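Local coordinates for protein bacterial regulatory proteins, TetR family (Nitrosomonas europaea, PDB 3NI7) that probably binds DNA as a transcriptional regulator of the TetR family, through a predicted helix-turn-helix motif near its N-terminus, at residues W58-E69 with H86-V97. Sequence-based numbering, arbitrary orientation.
Sequences WFDRADSRMLKE and HLIMIWLDALAV
In the all-helical fold of this TetR-family regulator, Trp-91 of helix 80-96 sits as a knob in a hole formed by Phe-59, Ala-62, Asp-63 and Met-66 of helix 51-69. The two helix segments run roughly antiparallel, their axes approaching to 8.0 Å. CG of Trp-91, anti to the backbone N (chi1 -163°), carries the indole to the other helix, and its NE1 donates to Asp-63 OD1 (2.6 Å, N-H...O 146°). The carboxylate and indole lie nearly coplanar, 17° apart, and the oxygen is met at the ring edge. OD2 of Asp-63 pairs with Arg-124, so that the acid joins indole and guanidinium. Around the indole, Met-66 SE makes an oblique Met-aromatic contact, 4.4 Å from the centroid of the five-membered ring of Trp-91, while Trp-91 CZ2 meets the edge of the Phe-59 ring. A leucine in place of Trp-91 would probably leave Asp-63 OD1 without its N-H donor and open a gap beside Ala-62 and Phe-59. Ala-62 CB also meets Ala-94 CB at 3.8 Å, a small-residue contact consistent with the close approach of the helices. Leu-95 CD2 packs against Trp-58, whose NE1 bonds to Thr-102. Further along, Ile-90 CG2 lies over one face of the Arg-65 guanidinium. Helix 115-135 touches Met-66 and Leu-87, helix 99-108 adjoins Trp-58 and Phe-59, and Tyr-156 and Phe-160 of helix 149-164 meet the Trp-91 ring.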
loop_
_atom_site.group_PDB
_atom_site.type_symbol
_atom_site.label_atom_id
_atom_site.label_comp_id
_atom_site.label_asym_id
_atom_site.label_seq_id
_atom_site.Cartn_x
_atom_site.Cartn_y
_atom_site.Cartn_z
ATOM N N TRP A 58 6.521 -15.368 11.541
ATOM C CA TRP A 58 7.584 -14.480 11.123
ATOM C C TRP A 58 7.240 -13.015 11.484
ATOM O O TRP A 58 8.066 -12.254 12.025
ATOM C CB TRP A 58 7.785 -14.593 9.605
ATOM C CG TRP A 58 8.971 -13.871 9.084
ATOM C CD1 TRP A 58 8.981 -12.910 8.150
ATOM C CD2 TRP A 58 10.329 -14.075 9.468
ATOM N NE1 TRP A 58 10.270 -12.497 7.903
ATOM C CE2 TRP A 58 11.107 -13.199 8.718
ATOM C CE3 TRP A 58 10.958 -14.935 10.370
ATOM C CZ2 TRP A 58 12.459 -13.133 8.844
ATOM C CZ3 TRP A 58 12.300 -14.876 10.500
ATOM C CH2 TRP A 58 13.046 -13.979 9.749
ATOM N N PHE A 59 6.019 -12.629 11.136
ATOM C CA PHE A 59 5.560 -11.288 11.416
ATOM C C PHE A 59 5.296 -11.098 12.907
ATOM O O PHE A 59 5.449 -10.021 13.419
ATOM C CB PHE A 59 4.355 -10.969 10.561
ATOM C CG PHE A 59 4.714 -10.708 9.137
ATOM C CD1 PHE A 59 4.746 -11.704 8.205
ATOM C CD2 PHE A 59 5.045 -9.467 8.730
ATOM C CE1 PHE A 59 5.100 -11.447 6.868
ATOM C CE2 PHE A 59 5.405 -9.222 7.407
ATOM C CZ PHE A 59 5.426 -10.238 6.488
ATOM N N ASP A 60 4.974 -12.147 13.636
ATOM C CA ASP A 60 4.873 -11.991 15.079
ATOM C C ASP A 60 6.224 -11.815 15.697
ATOM O O ASP A 60 6.367 -11.183 16.744
ATOM C CB ASP A 60 4.170 -13.164 15.698
ATOM C CG ASP A 60 2.698 -12.988 15.667
ATOM O OD1 ASP A 60 2.260 -11.779 15.686
ATOM O OD2 ASP A 60 1.973 -14.011 15.628
ATOM N N ARG A 61 7.233 -12.386 15.067
ATOM C CA ARG A 61 8.550 -12.252 15.642
ATOM C C ARG A 61 8.958 -10.772 15.609
ATOM O O ARG A 61 9.478 -10.240 16.599
ATOM C CB ARG A 61 9.563 -13.148 14.927
ATOM C CG ARG A 61 10.907 -13.069 15.571
ATOM C CD ARG A 61 11.835 -14.001 14.953
ATOM N NE ARG A 61 11.458 -15.340 15.278
ATOM C CZ ARG A 61 12.183 -16.399 14.972
ATOM N NH1 ARG A 61 13.330 -16.241 14.315
ATOM N NH2 ARG A 61 11.729 -17.634 15.304
ATOM N N ALA A 62 8.713 -10.109 14.477
ATOM C CA ALA A 62 8.945 -8.648 14.354
ATOM C C ALA A 62 8.141 -7.879 15.416
ATOM O O ALA A 62 8.706 -7.212 16.288
ATOM C CB ALA A 62 8.551 -8.182 12.981
ATOM N N ASP A 63 6.851 -8.145 15.481
ATOM C CA ASP A 63 6.010 -7.398 16.386
ATOM C C ASP A 63 6.574 -7.497 17.799
ATOM O O ASP A 63 6.463 -6.544 18.569
ATOM C CB ASP A 63 4.576 -7.929 16.352
ATOM C CG ASP A 63 3.901 -7.699 15.015
ATOM O OD1 ASP A 63 4.503 -7.027 14.151
ATOM O OD2 ASP A 63 2.768 -8.190 14.827
ATOM N N SER A 64 7.166 -8.633 18.160
ATOM C CA SER A 64 7.643 -8.763 19.527
ATOM C C SER A 64 8.965 -8.017 19.740
ATOM O O SER A 64 9.241 -7.564 20.846
ATOM C CB SER A 64 7.841 -10.205 19.889
ATOM O OG SER A 64 9.199 -10.469 19.606
ATOM N N ARG A 65 9.799 -7.907 18.706
ATOM C CA ARG A 65 10.997 -7.035 18.807
ATOM C C ARG A 65 10.549 -5.619 19.093
ATOM O O ARG A 65 10.990 -4.963 20.037
ATOM C CB ARG A 65 11.897 -7.106 17.549
ATOM C CG ARG A 65 12.929 -8.313 17.604
ATOM C CD ARG A 65 13.997 -8.128 18.758
ATOM N NE ARG A 65 14.687 -6.798 18.683
ATOM C CZ ARG A 65 14.463 -5.715 19.458
ATOM N NH1 ARG A 65 15.166 -4.609 19.231
ATOM N NH2 ARG A 65 13.577 -5.703 20.460
HETATM N N MSE A 66 9.587 -5.206 18.306
HETATM C CA MSE A 66 8.951 -3.933 18.495
HETATM C C MSE A 66 8.392 -3.765 19.907
HETATM O O MSE A 66 8.466 -2.731 20.511
HETATM C CB MSE A 66 7.835 -3.826 17.492
HETATM C CG MSE A 66 7.400 -2.461 17.232
HETATM SE SE MSE A 66 6.588 -2.341 15.461
HETATM C CE MSE A 66 4.773 -2.738 15.997
ATOM N N LEU A 67 7.816 -4.819 20.445
ATOM C CA LEU A 67 7.242 -4.739 21.789
ATOM C C LEU A 67 8.316 -4.578 22.854
ATOM O O LEU A 67 8.129 -3.808 23.785
ATOM C CB LEU A 67 6.417 -5.985 22.089
ATOM C CG LEU A 67 5.792 -6.099 23.484
ATOM C CD1 LEU A 67 4.867 -4.930 23.696
ATOM C CD2 LEU A 67 5.054 -7.425 23.712
ATOM N N LYS A 68 9.418 -5.329 22.725
ATOM C CA LYS A 68 10.530 -5.281 23.697
ATOM C C LYS A 68 11.093 -3.874 23.703
ATOM O O LYS A 68 11.357 -3.281 24.752
ATOM C CB LYS A 68 11.634 -6.284 23.355
ATOM N N GLU A 69 11.222 -3.320 22.518
ATOM C CA GLU A 69 11.634 -1.933 22.407
ATOM C C GLU A 69 10.664 -1.014 23.129
ATOM O O GLU A 69 11.086 -0.170 23.929
ATOM C CB GLU A 69 11.753 -1.504 20.935
ATOM C CG GLU A 69 12.622 -0.255 20.719
ATOM C CD GLU A 69 14.038 -0.420 21.258
ATOM O OE1 GLU A 69 14.610 0.587 21.797
ATOM O OE2 GLU A 69 14.552 -1.581 21.141
ATOM N N HIS A 86 11.276 4.833 15.334
ATOM C CA HIS A 86 12.112 3.852 15.937
ATOM C C HIS A 86 11.439 2.469 15.906
ATOM O O HIS A 86 12.061 1.456 15.540
ATOM C CB HIS A 86 12.451 4.268 17.347
ATOM C CG HIS A 86 13.620 3.530 17.895
ATOM N ND1 HIS A 86 13.669 2.144 17.943
ATOM C CD2 HIS A 86 14.813 3.972 18.370
ATOM C CE1 HIS A 86 14.835 1.766 18.442
ATOM N NE2 HIS A 86 15.547 2.852 18.711
ATOM N N LEU A 87 10.169 2.401 16.283
ATOM C CA LEU A 87 9.465 1.129 16.285
ATOM C C LEU A 87 9.365 0.564 14.887
ATOM O O LEU A 87 9.487 -0.629 14.710
ATOM C CB LEU A 87 8.056 1.281 16.842
ATOM C CG LEU A 87 7.962 1.823 18.269
ATOM C CD1 LEU A 87 6.518 2.217 18.589
ATOM C CD2 LEU A 87 8.548 0.776 19.233
ATOM N N ILE A 88 9.100 1.389 13.886
ATOM C CA ILE A 88 8.879 0.825 12.566
ATOM C C ILE A 88 10.188 0.238 12.110
ATOM O O ILE A 88 10.258 -0.892 11.570
ATOM C CB ILE A 88 8.329 1.819 11.542
ATOM C CG1 ILE A 88 6.883 2.221 11.917
ATOM C CG2 ILE A 88 8.284 1.159 10.176
ATOM C CD1 ILE A 88 6.336 3.439 11.080
HETATM N N MSE A 89 11.246 0.952 12.417
HETATM C CA MSE A 89 12.556 0.467 12.026
HETATM C C MSE A 89 12.896 -0.863 12.692
HETATM O O MSE A 89 13.297 -1.770 11.999
HETATM C CB MSE A 89 13.651 1.544 12.241
HETATM C CG MSE A 89 13.648 2.674 11.189
HETATM SE SE MSE A 89 13.269 2.116 9.319
HETATM C CE MSE A 89 14.629 0.691 9.038
ATOM N N ILE A 90 12.674 -1.006 14.001
ATOM C CA ILE A 90 12.874 -2.306 14.676
ATOM C C ILE A 90 12.098 -3.388 13.946
ATOM O O ILE A 90 12.574 -4.467 13.669
ATOM C CB ILE A 90 12.377 -2.309 16.119
ATOM C CG1 ILE A 90 13.240 -1.437 17.008
ATOM C CG2 ILE A 90 12.486 -3.677 16.661
ATOM C CD1 ILE A 90 14.552 -2.082 17.368
ATOM N N TRP A 91 10.884 -3.079 13.606
ATOM C CA TRP A 91 10.070 -4.054 12.909
ATOM C C TRP A 91 10.754 -4.435 11.595
ATOM O O TRP A 91 10.861 -5.615 11.264
ATOM C CB TRP A 91 8.709 -3.433 12.627
ATOM C CG TRP A 91 7.659 -4.352 12.285
ATOM C CD1 TRP A 91 7.045 -5.198 13.116
ATOM C CD2 TRP A 91 7.007 -4.467 11.020
ATOM N NE1 TRP A 91 6.052 -5.888 12.450
ATOM C CE2 TRP A 91 6.014 -5.460 11.156
ATOM C CE3 TRP A 91 7.165 -3.824 9.782
ATOM C CZ2 TRP A 91 5.200 -5.854 10.107
ATOM C CZ3 TRP A 91 6.371 -4.202 8.729
ATOM C CH2 TRP A 91 5.393 -5.225 8.893
ATOM N N LEU A 92 11.226 -3.445 10.835
ATOM C CA LEU A 92 11.794 -3.792 9.523
ATOM C C LEU A 92 13.158 -4.452 9.618
ATOM O O LEU A 92 13.478 -5.333 8.819
ATOM C CB LEU A 92 11.809 -2.612 8.613
ATOM C CG LEU A 92 10.397 -2.224 8.138
ATOM C CD1 LEU A 92 10.338 -0.716 7.852
ATOM C CD2 LEU A 92 10.005 -3.016 6.905
ATOM N N ASP A 93 13.922 -4.079 10.632
ATOM C CA ASP A 93 15.175 -4.742 10.909
ATOM C C ASP A 93 14.940 -6.224 11.270
ATOM O O ASP A 93 15.619 -7.126 10.784
ATOM C CB ASP A 93 15.926 -4.011 12.021
ATOM C CG ASP A 93 16.564 -2.709 11.537
ATOM O OD1 ASP A 93 16.423 -2.351 10.334
ATOM O OD2 ASP A 93 17.202 -2.027 12.369
ATOM N N ALA A 94 13.952 -6.458 12.127
ATOM C CA ALA A 94 13.571 -7.779 12.462
ATOM C C ALA A 94 13.328 -8.581 11.174
ATOM O O ALA A 94 13.928 -9.671 10.939
ATOM C CB ALA A 94 12.351 -7.745 13.299
ATOM N N LEU A 95 12.463 -8.048 10.327
ATOM C CA LEU A 95 12.156 -8.736 9.065
ATOM C C LEU A 95 13.376 -8.817 8.199
ATOM O O LEU A 95 13.554 -9.761 7.437
ATOM C CB LEU A 95 11.065 -7.990 8.290
ATOM C CG LEU A 95 9.716 -7.903 9.042
ATOM C CD1 LEU A 95 8.641 -7.054 8.339
ATOM C CD2 LEU A 95 9.195 -9.289 9.285
ATOM N N ALA A 96 14.222 -7.797 8.326
ATOM C CA ALA A 96 15.420 -7.686 7.451
ATOM C C ALA A 96 16.386 -8.881 7.580
ATOM O O ALA A 96 17.263 -9.053 6.726
ATOM C CB ALA A 96 16.206 -6.420 7.724
ATOM N N VAL A 97 16.241 -9.675 8.654
ATOM C CA VAL A 97 17.119 -10.822 8.873
ATOM C C VAL A 97 17.047 -11.601 7.534
ATOM O O VAL A 97 18.061 -12.155 7.037
ATOM C CB VAL A 97 16.785 -11.569 10.183
ATOM C CG1 VAL A 97 17.489 -12.840 10.197
ATOM C CG2 VAL A 97 17.182 -10.794 11.426
#